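Local coordinates for protein precorrin-8x Methyl Mutase (Thermus thermophilus, PDB 1V9C) that probably catalyses the methyl-shifting isomerisation of precorrin-8X, a late step in building the corrin ring of adenosylcobalamin, at residues L157-G162 / I181-R186; G66-V71 / K123-G128; L85-N90 / A199-A204; R34-A39 / V193-H198. One frame throughout, in Å; residues are numbered along the deposited sequence.

Interaction 1 of 4, residues L157-G162 / I181-R186; sequences LGMPVG and IVTEGR
M159 reaches along the 181-186 segment, and its side chain can be followed atom by atom. CB lies 3.7 Å from T183 OG1. CG meets T183 CG2, and SD passes the same methyl. CE ends 3.7 Å from I181 CG2. CG stands anti to the carbonyl carbon (chi1 -52°) and the chain beyond it is extended, which lets the tip run back beside I181. M159 and T183 cross at about a right angle. Shortened to an alanine here, the M159 side chain would probably leave a gap beside I181 CG2 and T183 CG2, both methyls losing their thioether cover. L157 CD2 packs on I181 CD1 at 3.6 Å, the two side chains lying side by side. The backbones run parallel here. G158 N donates to I181 O over 2.8 Å. Past the strands, G162 N donates to R186 O at 3.0 Å, and V161 CA sends a C-H contact to the same oxygen. T183 OG1 bonds outside the pair, to K187 O. The strands belong to the beta-alpha-beta unit 155-158, 166-174, 180-183 of a doubly wound sheet. Lysine K170 of its helix bonds to P160 O, T183 O and G185 O. The side-chain contact is thus mainly apolar; one backbone bond joins the strands and one joins the loops beyond them, where K170 also ties carbonyls of both segments.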
loop_
_atom_site.group_PDB
_atom_site.type_symbol
_atom_site.label_atom_id
_atom_site.label_comp_id
_atom_site.label_asym_id
_atom_site.label_seq_id
_atom_site.Cartn_x
_atom_site.Cartn_y
_atom_site.Cartn_z
ATOM N N LEU B 157 -15.761 0.430 1.254
ATOM C CA LEU B 157 -14.707 -0.441 1.756
ATOM C C LEU B 157 -14.056 0.289 2.941
ATOM O O LEU B 157 -13.280 1.231 2.763
ATOM C CB LEU B 157 -13.680 -0.709 0.650
ATOM C CG LEU B 157 -14.195 -1.339 -0.647
ATOM C CD1 LEU B 157 -13.050 -1.499 -1.626
ATOM C CD2 LEU B 157 -14.835 -2.679 -0.355
ATOM N N GLY B 158 -14.402 -0.133 4.152
ATOM C CA GLY B 158 -13.858 0.517 5.327
ATOM C C GLY B 158 -12.661 -0.231 5.864
ATOM O O GLY B 158 -12.800 -1.109 6.722
ATOM N N MET B 159 -11.485 0.115 5.349
ATOM C CA MET B 159 -10.249 -0.531 5.756
ATOM C C MET B 159 -9.137 0.418 6.202
ATOM O O MET B 159 -7.991 0.301 5.754
ATOM C CB MET B 159 -9.759 -1.421 4.618
ATOM C CG MET B 159 -10.831 -2.377 4.110
ATOM S SD MET B 159 -10.364 -3.272 2.569
ATOM C CE MET B 159 -11.835 -4.127 2.237
ATOM N N PRO B 160 -9.455 1.395 7.071
ATOM C CA PRO B 160 -8.397 2.307 7.529
ATOM C C PRO B 160 -7.472 1.473 8.443
ATOM O O PRO B 160 -7.914 0.496 9.052
ATOM C CB PRO B 160 -9.151 3.362 8.348
ATOM C CG PRO B 160 -10.585 3.200 7.967
ATOM C CD PRO B 160 -10.742 1.729 7.696
ATOM N N VAL B 161 -6.205 1.846 8.536
ATOM C CA VAL B 161 -5.271 1.124 9.393
ATOM C C VAL B 161 -4.826 2.151 10.417
ATOM O O VAL B 161 -4.812 3.336 10.121
ATOM C CB VAL B 161 -4.057 0.588 8.565
ATOM C CG1 VAL B 161 -3.422 1.723 7.820
ATOM C CG2 VAL B 161 -3.015 -0.120 9.483
ATOM N N GLY B 162 -4.510 1.724 11.633
ATOM C CA GLY B 162 -4.079 2.699 12.618
ATOM C C GLY B 162 -4.528 2.496 14.051
ATOM O O GLY B 162 -5.195 1.515 14.386
ATOM N N ILE B 181 -17.625 -3.606 3.255
ATOM C CA ILE B 181 -16.634 -4.651 3.479
ATOM C C ILE B 181 -15.639 -3.978 4.404
ATOM O O ILE B 181 -15.148 -2.873 4.124
ATOM C CB ILE B 181 -15.901 -5.071 2.216
ATOM C CG1 ILE B 181 -16.900 -5.518 1.147
ATOM C CG2 ILE B 181 -14.923 -6.201 2.562
ATOM C CD1 ILE B 181 -16.244 -6.020 -0.109
ATOM N N VAL B 182 -15.351 -4.650 5.509
ATOM C CA VAL B 182 -14.480 -4.117 6.524
ATOM C C VAL B 182 -13.395 -5.089 6.973
ATOM O O VAL B 182 -13.578 -6.302 6.912
ATOM C CB VAL B 182 -15.346 -3.703 7.760
ATOM C CG1 VAL B 182 -14.499 -3.591 8.997
ATOM C CG2 VAL B 182 -16.024 -2.367 7.495
ATOM N N THR B 183 -12.261 -4.545 7.405
ATOM C CA THR B 183 -11.181 -5.358 7.960
ATOM C C THR B 183 -11.245 -5.009 9.447
ATOM O O THR B 183 -10.848 -3.922 9.864
ATOM C CB THR B 183 -9.769 -4.993 7.400
ATOM O OG1 THR B 183 -9.524 -3.589 7.548
ATOM C CG2 THR B 183 -9.662 -5.380 5.933
ATOM N N GLU B 184 -11.792 -5.931 10.228
ATOM C CA GLU B 184 -11.959 -5.759 11.668
ATOM C C GLU B 184 -10.638 -5.446 12.364
ATOM O O GLU B 184 -9.597 -5.994 12.006
ATOM C CB GLU B 184 -12.548 -7.042 12.268
ATOM C CG GLU B 184 -13.808 -7.553 11.577
ATOM C CD GLU B 184 -15.079 -7.244 12.346
ATOM O OE1 GLU B 184 -15.494 -6.064 12.383
ATOM O OE2 GLU B 184 -15.655 -8.192 12.924
ATOM N N GLY B 185 -10.683 -4.551 13.345
ATOM C CA GLY B 185 -9.489 -4.218 14.089
ATOM C C GLY B 185 -8.719 -3.002 13.626
ATOM O O GLY B 185 -9.291 -2.087 13.023
ATOM N N ARG B 186 -7.416 -2.994 13.923
ATOM C CA ARG B 186 -6.552 -1.880 13.557
ATOM C C ARG B 186 -5.890 -2.074 12.192
ATOM O O ARG B 186 -5.329 -1.129 11.640
ATOM C CB ARG B 186 -5.463 -1.674 14.614
ATOM C CG ARG B 186 -5.987 -1.772 16.019
ATOM C CD ARG B 186 -5.338 -0.790 16.948
ATOM N NE ARG B 186 -6.344 0.139 17.450
ATOM C CZ ARG B 186 -6.160 0.969 18.468
ATOM N NH1 ARG B 186 -4.997 0.996 19.105
ATOM N NH2 ARG B 186 -7.146 1.764 18.854
#

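Interaction 2 of 4, residues G66-V71 / K123-G128; sequences GARILV and KGLLDG
The loop between helix 112-122 and strand 130-133 folds against the N-terminal end of strand 69-71, and R68 and L125 meet there. L125 CD2 sits over one face of the R68 guanidinium, near its centre and 3.7 Å from R68 CZ. The two side chains cross at about a right angle. The arginine is extended from CG to NE, with chi2 at -162°, which carries its flat group out to the leucine methyl. A water bridges part of the gap: it donates to G124 O at 3.3 Å, and R68 NH2 gives it a weak bond. E91 offers R68 NE a long, weak ion pair. Were R68 replaced, a serine here would probably leave L125 CD2 without the flat group beneath it and E91 without its distant positive charge. Both segments follow helices that end in Schellman motifs, with G66 and G124 at positive phi. These turns lead the chain from helix toward strand, in keeping with the helix-strand alternation of a doubly wound alpha/beta fold. L70 points toward the loop. Its CD1 comes 3.4 Å from L125 O and 3.8 Å from L126 CD2. L126 also packs on V117 and W121 of helix 112-122. Just before R68, A67 CB lies 3.2 Å from G128 O. Strand 69-71 itself pairs with strand 130-133 through backbone bonds between R68 and L70 on one side and I130 on the other.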
loop_
_atom_site.group_PDB
_atom_site.type_symbol
_atom_site.label_atom_id
_atom_site.label_comp_id
_atom_site.label_asym_id
_atom_site.label_seq_id
_atom_site.Cartn_x
_atom_site.Cartn_y
_atom_site.Cartn_z
ATOM N N GLY B 66 -20.284 1.291 -14.339
ATOM C CA GLY B 66 -19.330 2.316 -14.700
ATOM C C GLY B 66 -19.192 3.277 -13.542
ATOM O O GLY B 66 -18.718 4.407 -13.705
ATOM N N ALA B 67 -19.598 2.808 -12.365
ATOM C CA ALA B 67 -19.528 3.591 -11.135
ATOM C C ALA B 67 -18.129 4.144 -10.899
ATOM O O ALA B 67 -17.129 3.537 -11.308
ATOM C CB ALA B 67 -19.944 2.736 -9.959
ATOM N N ARG B 68 -18.065 5.305 -10.252
ATOM C CA ARG B 68 -16.792 5.943 -9.944
ATOM C C ARG B 68 -16.214 5.287 -8.690
ATOM O O ARG B 68 -16.932 4.645 -7.935
ATOM C CB ARG B 68 -16.976 7.431 -9.648
ATOM C CG ARG B 68 -17.391 8.303 -10.807
ATOM C CD ARG B 68 -17.097 9.754 -10.446
ATOM N NE ARG B 68 -17.599 10.707 -11.429
ATOM C CZ ARG B 68 -18.885 10.958 -11.643
ATOM N NH1 ARG B 68 -19.819 10.327 -10.942
ATOM N NH2 ARG B 68 -19.235 11.846 -12.558
ATOM N N ILE B 69 -14.916 5.462 -8.475
ATOM C CA ILE B 69 -14.255 4.913 -7.302
ATOM C C ILE B 69 -13.635 6.112 -6.605
ATOM O O ILE B 69 -12.767 6.786 -7.155
ATOM C CB ILE B 69 -13.180 3.865 -7.731
ATOM C CG1 ILE B 69 -13.881 2.666 -8.385
ATOM C CG2 ILE B 69 -12.339 3.419 -6.538
ATOM C CD1 ILE B 69 -12.964 1.788 -9.208
ATOM N N LEU B 70 -14.115 6.401 -5.404
ATOM C CA LEU B 70 -13.614 7.533 -4.638
ATOM C C LEU B 70 -12.714 6.959 -3.560
ATOM O O LEU B 70 -13.113 6.069 -2.821
ATOM C CB LEU B 70 -14.781 8.297 -4.002
ATOM C CG LEU B 70 -15.995 8.495 -4.912
ATOM C CD1 LEU B 70 -17.108 9.207 -4.159
ATOM C CD2 LEU B 70 -15.586 9.282 -6.122
ATOM N N VAL B 71 -11.498 7.475 -3.466
ATOM C CA VAL B 71 -10.568 6.946 -2.497
ATOM C C VAL B 71 -9.966 8.026 -1.617
ATOM O O VAL B 71 -9.987 9.211 -1.971
ATOM C CB VAL B 71 -9.465 6.119 -3.225
ATOM C CG1 VAL B 71 -10.116 4.994 -3.988
ATOM C CG2 VAL B 71 -8.683 6.994 -4.204
ATOM N N LYS B 123 -20.942 17.845 -5.090
ATOM C CA LYS B 123 -20.705 17.584 -6.507
ATOM C C LYS B 123 -21.483 16.390 -7.028
ATOM O O LYS B 123 -21.452 16.096 -8.223
ATOM C CB LYS B 123 -19.213 17.358 -6.761
ATOM C CG LYS B 123 -18.343 18.597 -6.613
ATOM C CD LYS B 123 -18.612 19.613 -7.722
ATOM C CE LYS B 123 -17.714 20.847 -7.581
ATOM N NZ LYS B 123 -17.797 21.755 -8.759
ATOM N N GLY B 124 -22.181 15.705 -6.131
ATOM C CA GLY B 124 -22.941 14.540 -6.527
ATOM C C GLY B 124 -22.017 13.440 -7.011
ATOM O O GLY B 124 -22.029 13.084 -8.189
ATOM N N LEU B 125 -21.205 12.908 -6.100
ATOM C CA LEU B 125 -20.266 11.844 -6.435
ATOM C C LEU B 125 -20.452 10.630 -5.550
ATOM O O LEU B 125 -20.027 9.534 -5.906
ATOM C CB LEU B 125 -18.821 12.330 -6.294
ATOM C CG LEU B 125 -18.360 13.472 -7.201
ATOM C CD1 LEU B 125 -16.885 13.757 -6.948
ATOM C CD2 LEU B 125 -18.588 13.110 -8.648
ATOM N N LEU B 126 -21.093 10.820 -4.403
ATOM C CA LEU B 126 -21.298 9.728 -3.464
ATOM C C LEU B 126 -22.351 8.725 -3.865
ATOM O O LEU B 126 -22.244 7.542 -3.539
ATOM C CB LEU B 126 -21.652 10.269 -2.082
ATOM C CG LEU B 126 -20.551 11.002 -1.331
ATOM C CD1 LEU B 126 -21.086 11.430 0.017
ATOM C CD2 LEU B 126 -19.348 10.100 -1.171
ATOM N N ASP B 127 -23.379 9.187 -4.558
ATOM C CA ASP B 127 -24.443 8.287 -4.956
ATOM C C ASP B 127 -24.043 7.426 -6.141
ATOM O O ASP B 127 -23.690 7.931 -7.211
ATOM C CB ASP B 127 -25.717 9.085 -5.245
ATOM C CG ASP B 127 -26.268 9.769 -3.995
ATOM O OD1 ASP B 127 -26.568 9.064 -3.004
ATOM O OD2 ASP B 127 -26.392 11.010 -4.001
ATOM N N GLY B 128 -24.093 6.114 -5.920
ATOM C CA GLY B 128 -23.731 5.147 -6.942
ATOM C C GLY B 128 -22.247 4.818 -6.924
ATOM O O GLY B 128 -21.783 3.959 -7.669
HETATM O O HOH W 1 -22.324 12.542 -11.401
#

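Interaction 3 of 4, residues L85-N90 / A199-A204; sequences LRLFGN and ALIRLA. With SO4 (sulfate ion), chain F.
I201 is the centre of the apolar packing: its CD1 meets L85 CD2 at 4.2 Å, and its CG2 meets L87 CD2 at 4.0 Å. The two branches of the isoleucine thus serve different leucines. F88 is directed at the other helix with CG anti to its carbonyl carbon (chi1 -53°). Its CE1 lies 3.9 Å from A204 CB. Its CZ is 3.6 Å from A204 C, and the ring also passes near I201 O. I63 of helix 55-65 touches both F88 and A204. No hydrogen bond links the two segments. N90 ND2 bonds instead to A67 O and I63 O. R202 leaves its helix on the side away from 85-90. Its chain bends at chi2 (68°) and brings NH1 to a sulfate, where it donates to O3 of that ion over 2.8 Å. The oxygen lies at the guanidinium edge, near its plane. R202 NE pairs with D206, and R35 also binds this sulfate. Within the first segment, N90 N bonds to L85 O, and G89 N weakly to R86 O. With G89 at positive phi, this is the Schellman motif that ends helix 82-88 beside helix 190-205.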
loop_
_atom_site.group_PDB
_atom_site.type_symbol
_atom_site.label_atom_id
_atom_site.label_comp_id
_atom_site.label_asym_id
_atom_site.label_seq_id
_atom_site.Cartn_x
_atom_site.Cartn_y
_atom_site.Cartn_z
ATOM N N LEU B 85 -8.984 -0.896 -14.743
ATOM C CA LEU B 85 -9.937 0.183 -14.646
ATOM C C LEU B 85 -10.638 0.292 -16.024
ATOM O O LEU B 85 -11.825 0.592 -16.101
ATOM C CB LEU B 85 -9.211 1.488 -14.297
ATOM C CG LEU B 85 -8.664 1.617 -12.868
ATOM C CD1 LEU B 85 -8.202 3.038 -12.628
ATOM C CD2 LEU B 85 -9.721 1.239 -11.846
ATOM N N ARG B 86 -9.897 -0.010 -17.090
ATOM C CA ARG B 86 -10.400 0.057 -18.458
ATOM C C ARG B 86 -11.541 -0.896 -18.801
ATOM O O ARG B 86 -12.366 -0.583 -19.647
ATOM C CB ARG B 86 -9.247 -0.167 -19.448
ATOM C CG ARG B 86 -9.596 0.131 -20.916
ATOM C CD ARG B 86 -8.519 -0.404 -21.852
ATOM N NE ARG B 86 -7.185 0.079 -21.512
ATOM C CZ ARG B 86 -6.065 -0.424 -22.027
ATOM N NH1 ARG B 86 -6.134 -1.415 -22.903
ATOM N NH2 ARG B 86 -4.878 0.039 -21.653
ATOM N N LEU B 87 -11.600 -2.056 -18.157
ATOM C CA LEU B 87 -12.659 -3.015 -18.455
ATOM C C LEU B 87 -14.061 -2.396 -18.436
ATOM O O LEU B 87 -14.812 -2.527 -19.400
ATOM C CB LEU B 87 -12.585 -4.209 -17.497
ATOM C CG LEU B 87 -11.590 -5.315 -17.886
ATOM C CD1 LEU B 87 -10.235 -4.719 -18.256
ATOM C CD2 LEU B 87 -11.445 -6.295 -16.732
ATOM N N PHE B 88 -14.424 -1.736 -17.343
ATOM C CA PHE B 88 -15.734 -1.109 -17.270
ATOM C C PHE B 88 -15.569 0.399 -17.100
ATOM O O PHE B 88 -16.504 1.087 -16.700
ATOM C CB PHE B 88 -16.555 -1.667 -16.103
ATOM C CG PHE B 88 -16.670 -3.170 -16.096
ATOM C CD1 PHE B 88 -15.673 -3.957 -15.519
ATOM C CD2 PHE B 88 -17.778 -3.799 -16.665
ATOM C CE1 PHE B 88 -15.775 -5.354 -15.504
ATOM C CE2 PHE B 88 -17.893 -5.197 -16.657
ATOM C CZ PHE B 88 -16.886 -5.975 -16.073
ATOM N N GLY B 89 -14.375 0.901 -17.416
ATOM C CA GLY B 89 -14.094 2.320 -17.291
ATOM C C GLY B 89 -14.613 2.930 -16.000
ATOM O O GLY B 89 -15.564 3.711 -16.016
ATOM N N ASN B 90 -14.004 2.575 -14.874
ATOM C CA ASN B 90 -14.430 3.119 -13.588
ATOM C C ASN B 90 -13.497 4.257 -13.184
ATOM O O ASN B 90 -12.356 4.028 -12.769
ATOM C CB ASN B 90 -14.425 2.029 -12.512
ATOM C CG ASN B 90 -15.314 0.861 -12.861
ATOM O OD1 ASN B 90 -14.893 -0.075 -13.538
ATOM N ND2 ASN B 90 -16.560 0.914 -12.411
ATOM N N ALA B 199 -10.120 -7.442 -6.961
ATOM C CA ALA B 199 -10.884 -8.679 -6.889
ATOM C C ALA B 199 -12.296 -8.442 -7.396
ATOM O O ALA B 199 -12.857 -9.288 -8.082
ATOM C CB ALA B 199 -10.925 -9.199 -5.462
ATOM N N LEU B 200 -12.870 -7.291 -7.063
ATOM C CA LEU B 200 -14.226 -6.985 -7.503
ATOM C C LEU B 200 -14.292 -6.849 -9.004
ATOM O O LEU B 200 -15.211 -7.366 -9.631
ATOM C CB LEU B 200 -14.747 -5.716 -6.826
ATOM C CG LEU B 200 -15.025 -5.946 -5.335
ATOM C CD1 LEU B 200 -15.503 -4.667 -4.662
ATOM C CD2 LEU B 200 -16.043 -7.059 -5.202
ATOM N N ILE B 201 -13.311 -6.162 -9.583
ATOM C CA ILE B 201 -13.270 -5.985 -11.018
ATOM C C ILE B 201 -13.151 -7.321 -11.745
ATOM O O ILE B 201 -13.878 -7.568 -12.708
ATOM C CB ILE B 201 -12.100 -5.091 -11.438
ATOM C CG1 ILE B 201 -12.386 -3.644 -11.025
ATOM C CG2 ILE B 201 -11.878 -5.199 -12.940
ATOM C CD1 ILE B 201 -11.265 -2.661 -11.363
ATOM N N ARG B 202 -12.238 -8.177 -11.288
ATOM C CA ARG B 202 -12.041 -9.483 -11.920
ATOM C C ARG B 202 -13.303 -10.349 -11.851
ATOM O O ARG B 202 -13.617 -11.057 -12.796
ATOM C CB ARG B 202 -10.881 -10.227 -11.260
ATOM C CG ARG B 202 -10.650 -11.632 -11.799
ATOM C CD ARG B 202 -10.150 -11.590 -13.231
ATOM N NE ARG B 202 -9.912 -12.925 -13.777
ATOM C CZ ARG B 202 -9.028 -13.798 -13.295
ATOM N NH1 ARG B 202 -8.279 -13.492 -12.243
ATOM N NH2 ARG B 202 -8.893 -14.984 -13.870
ATOM N N LEU B 203 -14.012 -10.301 -10.726
ATOM C CA LEU B 203 -15.238 -11.081 -10.565
ATOM C C LEU B 203 -16.283 -10.546 -11.528
ATOM O O LEU B 203 -17.033 -11.304 -12.127
ATOM C CB LEU B 203 -15.781 -10.964 -9.134
ATOM C CG LEU B 203 -15.349 -11.964 -8.063
ATOM C CD1 LEU B 203 -15.809 -11.473 -6.694
ATOM C CD2 LEU B 203 -15.938 -13.327 -8.372
ATOM N N ALA B 204 -16.324 -9.228 -11.664
ATOM C CA ALA B 204 -17.278 -8.584 -12.541
ATOM C C ALA B 204 -16.980 -8.949 -13.983
ATOM O O ALA B 204 -17.876 -9.325 -14.735
ATOM C CB ALA B 204 -17.208 -7.094 -12.351
HETATM S S SO4 F . -6.484 -10.049 -12.454
HETATM O O1 SO4 F . -6.394 -8.752 -11.767
HETATM O O2 SO4 F . -7.129 -9.877 -13.770
HETATM O O3 SO4 F . -7.267 -10.983 -11.629
HETATM O O4 SO4 F . -5.130 -10.596 -12.642
#

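Interaction 4 of 4, residues R34-A39 / V193-H198; sequences RRMIHA and VVAALH. With SO4 (sulfate ion), chain E; SO4 (sulfate ion), chain F.
R35 NH2 is shared by two sulfates. It donates to O2 of the chain E ion at 2.7 Å, nearly straight at 173°, and to O1 of the chain F ion at 2.9 Å, less straight. R35 NE binds O3 of the chain E ion, and R35 NH1 binds O3 of the chain F ion. Four bonds therefore fix the rotation of the guanidinium, with both sulfates in its plane at the edge. H198 ND1 donates to O1 of the chain E ion over 3.0 Å, in the plane of the ring, at its edge. H198 CB lies over one face of the guanidinium, 3.7 Å from R35 NE. H198 NE2 is hydrogen-bonded to N81 N. R35 CG stands anti to the backbone N (chi1 -169°), which lays the chain across helix 193-198, with CG 3.1 Å from A195 O. The sulfates probably come from the crystallisation liquor, yet two ions held by R35, with H198 and R202 helping, are consistent with a pocket for anions. Away from the sulfates, A39 CB meets A195 CB at 3.7 Å, M36 CA sits over A195 CB, and M36 SD faces A196 CB. The axes of the two short segments pass 8.2 Å apart at 140°. Helix 6-20 packs against helix 30-40, through V16 and F13. V193 and L197 of helix 190-205 rest on L157 of strand 155-158.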
loop_
_atom_site.group_PDB
_atom_site.type_symbol
_atom_site.label_atom_id
_atom_site.label_comp_id
_atom_site.label_asym_id
_atom_site.label_seq_id
_atom_site.Cartn_x
_atom_site.Cartn_y
_atom_site.Cartn_z
ATOM N N ARG B 34 -9.125 -13.775 -0.489
ATOM C CA ARG B 34 -7.952 -14.440 -1.029
ATOM C C ARG B 34 -6.995 -13.378 -1.564
ATOM O O ARG B 34 -5.811 -13.378 -1.241
ATOM C CB ARG B 34 -8.369 -15.378 -2.170
ATOM C CG ARG B 34 -7.223 -16.149 -2.805
ATOM C CD ARG B 34 -7.550 -16.557 -4.239
ATOM N NE ARG B 34 -8.559 -17.603 -4.354
ATOM C CZ ARG B 34 -9.512 -17.618 -5.285
ATOM N NH1 ARG B 34 -9.589 -16.634 -6.173
ATOM N NH2 ARG B 34 -10.373 -18.628 -5.346
ATOM N N ARG B 35 -7.532 -12.468 -2.376
ATOM C CA ARG B 35 -6.749 -11.396 -2.973
ATOM C C ARG B 35 -6.111 -10.495 -1.916
ATOM O O ARG B 35 -4.963 -10.098 -2.036
ATOM C CB ARG B 35 -7.634 -10.572 -3.908
ATOM C CG ARG B 35 -6.854 -9.629 -4.761
ATOM C CD ARG B 35 -7.184 -9.849 -6.205
ATOM N NE ARG B 35 -6.196 -9.231 -7.080
ATOM C CZ ARG B 35 -6.156 -9.418 -8.393
ATOM N NH1 ARG B 35 -7.049 -10.203 -8.981
ATOM N NH2 ARG B 35 -5.218 -8.832 -9.115
ATOM N N MET B 36 -6.856 -10.201 -0.859
ATOM C CA MET B 36 -6.337 -9.359 0.198
ATOM C C MET B 36 -5.183 -10.045 0.931
ATOM O O MET B 36 -4.235 -9.376 1.345
ATOM C CB MET B 36 -7.457 -9.008 1.179
ATOM C CG MET B 36 -8.614 -8.303 0.520
ATOM S SD MET B 36 -10.108 -8.182 1.507
ATOM C CE MET B 36 -9.519 -7.282 2.913
ATOM N N ILE B 37 -5.277 -11.373 1.088
ATOM C CA ILE B 37 -4.240 -12.166 1.768
ATOM C C ILE B 37 -3.028 -12.278 0.833
ATOM O O ILE B 37 -1.893 -12.173 1.251
ATOM C CB ILE B 37 -4.745 -13.609 2.095
ATOM C CG1 ILE B 37 -5.902 -13.542 3.103
ATOM C CG2 ILE B 37 -3.590 -14.452 2.620
ATOM C CD1 ILE B 37 -6.411 -14.887 3.578
ATOM N N HIS B 38 -3.302 -12.504 -0.444
ATOM C CA HIS B 38 -2.252 -12.595 -1.434
ATOM C C HIS B 38 -1.430 -11.297 -1.422
ATOM O O HIS B 38 -0.205 -11.328 -1.411
ATOM C CB HIS B 38 -2.865 -12.815 -2.804
ATOM C CG HIS B 38 -1.855 -12.869 -3.905
ATOM N ND1 HIS B 38 -1.632 -11.813 -4.762
ATOM C CD2 HIS B 38 -0.988 -13.844 -4.272
ATOM C CE1 HIS B 38 -0.671 -12.136 -5.608
ATOM N NE2 HIS B 38 -0.263 -13.361 -5.332
ATOM N N ALA B 39 -2.123 -10.163 -1.359
ATOM C CA ALA B 39 -1.478 -8.847 -1.370
ATOM C C ALA B 39 -0.652 -8.546 -0.134
ATOM O O ALA B 39 0.262 -7.747 -0.176
ATOM C CB ALA B 39 -2.534 -7.757 -1.556
ATOM N N VAL B 193 -7.429 -2.127 0.218
ATOM C CA VAL B 193 -8.483 -1.581 -0.639
ATOM C C VAL B 193 -8.198 -1.932 -2.104
ATOM O O VAL B 193 -9.073 -2.447 -2.801
ATOM C CB VAL B 193 -8.587 -0.042 -0.542
ATOM C CG1 VAL B 193 -9.780 0.432 -1.340
ATOM C CG2 VAL B 193 -8.760 0.373 0.894
ATOM N N VAL B 194 -6.977 -1.650 -2.568
ATOM C CA VAL B 194 -6.613 -1.952 -3.956
ATOM C C VAL B 194 -6.901 -3.436 -4.286
ATOM O O VAL B 194 -7.564 -3.748 -5.274
ATOM C CB VAL B 194 -5.107 -1.634 -4.216
ATOM C CG1 VAL B 194 -4.689 -2.136 -5.594
ATOM C CG2 VAL B 194 -4.853 -0.122 -4.094
ATOM N N ALA B 195 -6.423 -4.343 -3.442
ATOM C CA ALA B 195 -6.623 -5.781 -3.671
ATOM C C ALA B 195 -8.099 -6.164 -3.741
ATOM O O ALA B 195 -8.502 -6.964 -4.589
ATOM C CB ALA B 195 -5.911 -6.591 -2.577
ATOM N N ALA B 196 -8.895 -5.602 -2.837
ATOM C CA ALA B 196 -10.331 -5.858 -2.804
ATOM C C ALA B 196 -10.995 -5.309 -4.085
ATOM O O ALA B 196 -11.860 -5.959 -4.673
ATOM C CB ALA B 196 -10.959 -5.204 -1.555
ATOM N N LEU B 197 -10.595 -4.113 -4.513
ATOM C CA LEU B 197 -11.152 -3.539 -5.738
ATOM C C LEU B 197 -10.733 -4.406 -6.929
ATOM O O LEU B 197 -11.566 -4.761 -7.750
ATOM C CB LEU B 197 -10.678 -2.087 -5.932
ATOM C CG LEU B 197 -11.364 -1.096 -4.977
ATOM C CD1 LEU B 197 -10.687 0.266 -4.949
ATOM C CD2 LEU B 197 -12.804 -0.956 -5.439
ATOM N N HIS B 198 -9.451 -4.763 -7.022
ATOM C CA HIS B 198 -9.035 -5.604 -8.131
ATOM C C HIS B 198 -9.833 -6.903 -8.140
ATOM O O HIS B 198 -10.217 -7.390 -9.195
ATOM C CB HIS B 198 -7.536 -5.880 -8.063
ATOM C CG HIS B 198 -6.698 -4.745 -8.569
ATOM N ND1 HIS B 198 -5.412 -4.511 -8.135
ATOM C CD2 HIS B 198 -6.970 -3.772 -9.472
ATOM C CE1 HIS B 198 -4.927 -3.443 -8.739
ATOM N NE2 HIS B 198 -5.854 -2.973 -9.555
HETATM S S SO4 E . -3.285 -6.964 -6.399
HETATM O O1 SO4 E . -3.219 -5.492 -6.317
HETATM O O2 SO4 E . -3.281 -7.402 -7.803
HETATM O O3 SO4 E . -4.531 -7.419 -5.770
HETATM O O4 SO4 E . -2.123 -7.542 -5.699
HETATM S S SO4 F . -6.484 -10.049 -12.454
HETATM O O1 SO4 F . -6.394 -8.752 -11.767
HETATM O O2 SO4 F . -7.129 -9.877 -13.770
HETATM O O3 SO4 F . -7.267 -10.983 -11.629
HETATM O O4 SO4 F . -5.130 -10.596 -12.642
#

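How the interactions relate
From the N terminus, segment 34-39 opens first and waits for its partner 193-198, so interaction 4 closes a loop spanning most of the chain. Interaction 2 opens at 66-71. Interaction 3 opens next, at 85-90, before interaction 2 closes at 123-128. Interaction 1 follows interaction 2 in series, from 157-162 to 181-186. Interactions 1 and 2 both fall within the span of interaction 4. Interaction 3 closes last, at 199-204, so it crosses interactions 2 and 4 and encloses interaction 1. Interactions 1 and 2 both reach the central sheet. Interactions 3 and 4 share helix 190-205 and one sulfate. T183 packs on M36 between interactions 1 and 4, and I69 on L197 between 2 and 4.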